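Local coordinates for protein Exo-beta-1,4-mannosidase (Rhizomucor miehei, PDB 4LYP) that hydrolyses terminal, non-reducing beta-D-mannose residues from beta-mannosides as a family 5 glycoside hydrolase, and also shows transglycosylation activity, at residues A[195-198]-A[199-203]; A[248-251]-A[252-256]. All blocks are in the same frame, centred on the assembly; numbering follows the deposited sequence. Where two conformers were deposited one is given.

Contact 1 (A[195-198]-A[199-203]); sequences SEIA and PKANK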
loop_
_atom_site.group_PDB
_atom_site.type_symbol
_atom_site.label_atom_id
_atom_site.label_comp_id
_atom_site.label_asym_id
_atom_site.label_seq_id
_atom_site.Cartn_x
_atom_site.Cartn_y
_atom_site.Cartn_z
ATOM N N SER A 195 13.957 23.481 5.876
ATOM C CA SER A 195 13.132 24.712 5.882
ATOM C C SER A 195 13.020 25.373 4.488
ATOM O O SER A 195 12.073 26.113 4.273
ATOM C CB SER A 195 13.818 25.772 6.869
ATOM O OG SER A 195 15.222 26.033 6.436
ATOM N N GLU A 196 14.061 25.176 3.649
ATOM C CA GLU A 196 14.034 25.724 2.339
ATOM C C GLU A 196 13.331 24.837 1.296
ATOM O O GLU A 196 12.531 25.247 0.463
ATOM C CB GLU A 196 15.429 26.174 1.838
ATOM C CG GLU A 196 15.342 26.865 0.437
ATOM C CD GLU A 196 16.543 27.077 -0.338
ATOM O OE1 GLU A 196 16.356 27.211 -1.573
ATOM O OE2 GLU A 196 17.602 27.058 0.273
ATOM N N ILE A 197 13.718 23.541 1.340
ATOM C CA ILE A 197 13.206 22.597 0.353
ATOM C C ILE A 197 11.731 22.248 0.620
ATOM O O ILE A 197 10.977 22.130 -0.330
ATOM C CB ILE A 197 14.051 21.315 0.377
ATOM C CG1 ILE A 197 15.477 21.631 -0.185
ATOM C CG2 ILE A 197 13.417 20.156 -0.407
ATOM C CD1 ILE A 197 16.529 20.594 0.152
ATOM N N ALA A 198 11.365 22.081 1.892
ATOM C CA ALA A 198 10.046 21.497 2.166
ATOM C C ALA A 198 8.899 22.342 1.590
ATOM O O ALA A 198 7.958 21.792 1.016
ATOM C CB ALA A 198 9.857 21.296 3.664
ATOM N N PRO A 199 8.919 23.712 1.694
ATOM C CA PRO A 199 7.766 24.410 1.110
ATOM C C PRO A 199 7.661 24.193 -0.378
ATOM O O PRO A 199 6.556 24.092 -0.936
ATOM C CB PRO A 199 8.071 25.899 1.442
ATOM C CG PRO A 199 9.001 25.822 2.643
ATOM C CD PRO A 199 9.811 24.571 2.500
ATOM N N LYS A 200 8.806 24.127 -1.056
ATOM C CA LYS A 200 8.820 23.966 -2.518
ATOM C C LYS A 200 8.363 22.572 -2.935
ATOM O O LYS A 200 7.562 22.384 -3.871
ATOM C CB LYS A 200 10.227 24.265 -3.043
ATOM C CG LYS A 200 10.616 25.759 -2.862
ATOM C CD LYS A 200 11.970 26.100 -3.438
ATOM C CE LYS A 200 12.786 27.010 -2.714
ATOM N NZ LYS A 200 14.069 26.988 -3.479
ATOM N N ALA A 201 8.871 21.588 -2.220
ATOM C CA ALA A 201 8.554 20.150 -2.512
ATOM C C ALA A 201 7.083 19.972 -2.259
ATOM O O ALA A 201 6.392 19.309 -3.027
ATOM C CB ALA A 201 9.432 19.245 -1.692
ATOM N N ASN A 202 6.562 20.500 -1.118
ATOM C CA ASN A 202 5.152 20.317 -0.775
ATOM C C ASN A 202 4.217 21.024 -1.682
ATOM O O ASN A 202 3.080 20.580 -1.894
ATOM C CB ASN A 202 4.945 20.549 0.695
ATOM C CG ASN A 202 5.384 19.281 1.443
ATOM O OD1 ASN A 202 4.559 18.384 1.675
ATOM N ND2 ASN A 202 6.661 19.324 2.021
ATOM N N LYS A 203 4.657 22.140 -2.314
ATOM C CA LYS A 203 3.872 22.807 -3.345
ATOM C C LYS A 203 3.643 21.857 -4.543
ATOM O O LYS A 203 2.513 21.676 -5.002
ATOM C CB LYS A 203 4.611 24.056 -3.819
ATOM C CG LYS A 203 3.918 24.772 -4.977
ATOM C CD LYS A 203 4.403 24.450 -6.403
ATOM C CE LYS A 203 3.694 25.300 -7.482
ATOM N NZ LYS A 203 3.360 26.635 -6.932
#

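Contact 2 (A[248-251]-A[252-256]); sequences EEIS and TFIKK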
loop_
_atom_site.group_PDB
_atom_site.type_symbol
_atom_site.label_atom_id
_atom_site.label_comp_id
_atom_site.label_asym_id
_atom_site.label_seq_id
_atom_site.Cartn_x
_atom_site.Cartn_y
_atom_site.Cartn_z
ATOM N N GLU A 248 -0.441 17.339 10.019
ATOM C CA GLU A 248 -1.627 18.195 10.191
ATOM C C GLU A 248 -1.928 18.954 8.909
ATOM O O GLU A 248 -3.048 19.029 8.401
ATOM C CB GLU A 248 -1.367 19.187 11.350
ATOM C CG GLU A 248 -2.518 20.150 11.597
ATOM C CD GLU A 248 -3.661 19.368 12.097
ATOM O OE1 GLU A 248 -3.517 18.484 12.978
ATOM O OE2 GLU A 248 -4.734 19.685 11.637
ATOM N N GLU A 249 -0.879 19.532 8.314
ATOM C CA GLU A 249 -1.113 20.376 7.159
ATOM C C GLU A 249 -1.558 19.570 5.941
ATOM O O GLU A 249 -2.459 19.994 5.221
ATOM C CB GLU A 249 0.199 21.139 6.895
ATOM C CG GLU A 249 0.010 22.439 6.155
ATOM C CD GLU A 249 0.667 22.217 4.887
ATOM O OE1 GLU A 249 1.740 22.807 4.525
ATOM O OE2 GLU A 249 0.112 21.332 4.283
ATOM N N ILE A 250 -0.867 18.462 5.647
ATOM C CA ILE A 250 -1.211 17.741 4.428
ATOM C C ILE A 250 -2.546 17.062 4.578
ATOM O O ILE A 250 -3.339 17.011 3.636
ATOM C CB ILE A 250 -0.097 16.772 3.966
ATOM C CG1 ILE A 250 1.291 17.352 3.786
ATOM C CG2 ILE A 250 -0.515 16.142 2.603
ATOM C CD1 ILE A 250 1.312 18.467 2.732
ATOM N N SER A 251 -2.827 16.483 5.775
ATOM C CA SER A 251 -4.134 15.816 5.926
ATOM C C SER A 251 -5.290 16.816 5.735
ATOM O O SER A 251 -6.298 16.489 5.166
ATOM C CB SER A 251 -4.225 15.114 7.267
ATOM O OG SER A 251 -4.179 16.048 8.379
ATOM N N THR A 252 -5.104 18.048 6.234
ATOM C CA THR A 252 -6.164 19.054 6.140
ATOM C C THR A 252 -6.320 19.476 4.679
ATOM O O THR A 252 -7.438 19.643 4.192
ATOM C CB THR A 252 -5.785 20.264 7.030
ATOM O OG1 THR A 252 -5.836 19.817 8.349
ATOM C CG2 THR A 252 -6.781 21.466 6.853
ATOM N N PHE A 253 -5.205 19.604 3.942
ATOM C CA PHE A 253 -5.257 19.932 2.520
ATOM C C PHE A 253 -6.049 18.856 1.773
ATOM O O PHE A 253 -6.921 19.136 0.961
ATOM C CB PHE A 253 -3.836 20.036 1.931
ATOM C CG PHE A 253 -3.797 20.315 0.480
ATOM C CD1 PHE A 253 -3.857 21.623 0.011
ATOM C CD2 PHE A 253 -3.755 19.274 -0.452
ATOM C CE1 PHE A 253 -3.833 21.869 -1.383
ATOM C CE2 PHE A 253 -3.769 19.535 -1.784
ATOM C CZ PHE A 253 -3.795 20.819 -2.259
ATOM N N ILE A 254 -5.725 17.570 2.047
ATOM C CA ILE A 254 -6.371 16.466 1.356
ATOM C C ILE A 254 -7.886 16.437 1.687
ATOM O O ILE A 254 -8.690 16.282 0.780
ATOM C CB ILE A 254 -5.714 15.106 1.742
ATOM C CG1 ILE A 254 -4.326 15.066 1.162
ATOM C CG2 ILE A 254 -6.528 13.916 1.296
ATOM C CD1 ILE A 254 -3.506 13.900 1.671
ATOM N N LYS A 255 -8.221 16.624 2.969
ATOM C CA LYS A 255 -9.619 16.589 3.377
ATOM C C LYS A 255 -10.412 17.725 2.738
ATOM O O LYS A 255 -11.522 17.528 2.226
ATOM C CB LYS A 255 -9.697 16.692 4.905
ATOM C CG LYS A 255 -11.130 16.631 5.405
ATOM C CD LYS A 255 -11.897 15.355 5.284
ATOM C CE LYS A 255 -11.335 14.288 6.159
ATOM N NZ LYS A 255 -12.214 13.002 6.200
ATOM N N LYS A 256 -9.849 18.938 2.727
ATOM C CA LYS A 256 -10.556 20.059 2.095
ATOM C C LYS A 256 -10.692 19.811 0.555
ATOM O O LYS A 256 -11.681 20.193 -0.049
ATOM C CB LYS A 256 -9.791 21.356 2.359
ATOM C CG LYS A 256 -9.954 21.859 3.833
ATOM C CD LYS A 256 -9.304 23.214 4.020
ATOM C CE LYS A 256 -9.662 23.952 5.336
ATOM N NZ LYS A 256 -9.310 23.262 6.586
#

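Contact 1 (A[195-198]-A[199-203])
Ala198 and Pro199 lie side by side in the opening turn of helix 197-213, on the outside of the TIM barrel, and illustrate how the start of a helix can take a residue that has no N-H to give. The 3.5 Å between Ala198 CB and Pro199 CD is set by the peptide bond that links them. What carries the contact is the pyrrolidine ring, which sits against the carbonyl of Ser195, with Pro199 CD 3.3 Å from Ser195 O, in the place where a later turn would have a backbone hydrogen bond. Just upstream, the carboxylate of Asp194 accepts the N-H groups of Glu196 and Ile197.

Lys200 reaches back one turn on the exposed side. Its NZ meets Glu196 OE1 at 3.0 Å in a salt bridge that uses the anti lone pair of the oxygen. Glu196 sends CG anti to its own nitrogen (chi1 -176°) and then runs out extended, while the lysine chain bends at chi3, bringing Lys200 CE to 3.6 Å from Glu196 O. The other side of the turn is covered: Ala201 packs on Ile166 and Phe191, its N-H bonded to Ile197 O.

Asn202 closes the turn over Ala198. The two ends of its amide are both bonded, which should fix its rotation: OD1 takes the indole N-H of Trp246 and ND2 turns back to the helix. Ala198 O is thereby gripped from opposite faces of its plane, by Asn202 N at 2.9 Å and by Asn202 ND2 at 3.0 Å, and it lies only 4° out of the Asn202 amide plane.

Contact 2 (A[248-251]-A[252-256])
A threonine hydroxyl folded back onto its own helix, Thr252 on Glu248, marks this local contact in the middle of helix 244-257, the helical link of the beta-alpha-beta unit between strands 230-234 and 262-264. Thr252 OG1 donates to Glu248 O at 2.9 Å, and the backbone N of Thr252 reaches the same oxygen at 3.1 Å from the opposite face of the carbonyl plane. The hydroxyl can do so because OG1 stands anti to the carbonyl carbon of its residue (chi1 -68°), leaning back along the helix. The Glu248 chain bends at chi2, leaving OE2 3.5 Å from Thr252 OG1 while OE1 bonds to His282.

Ser251 also bonds its hydroxyl one turn back, to Phe247 O, but from a different rotamer, with OG between N and C (chi1 64°). On the buried side Ile250 CG2 meets the tip of Ile254, CD1, at 3.9 Å; Ile250 lies against Asn202 and Lys206 of helix 197-213, Ile254 against Ile235 and Val263. Between these isoleucines the backbone bond from Ile254 N to Ile250 O is 2.9 Å long. Lys255, by contrast, turns its amine away to Asp286 and the carbonyl of His261.

The Thr252 hydroxyl gives to Glu248 O and takes from the side-chain N-H of Asn284, so this partly covered group is satisfied inside the helix and ties it to the neighbouring loop.

Both contacts are short runs of about two turns along helices packed outside the barrel, and in each a side chain doubles the backbone bond to the carbonyl four residues back: an amide in contact 1, a hydroxyl in contact 2. Contact 1 opens its helix, where a proline is tolerated, and carries a salt bridge on its exposed side; contact 2 lies within its helix, with successive backbone bonds and an isoleucine pair whose members face helix 197-213 (Ile250) and a barrel strand (Ile254). Of eight touching residues four are exposed in contact 1 and one in contact 2, so contact 1 lies more at the surface. Their centres are 16 Å apart, yet the helices meet directly: Asn202 OD1 lies 3.4 Å from Ile250 CD1.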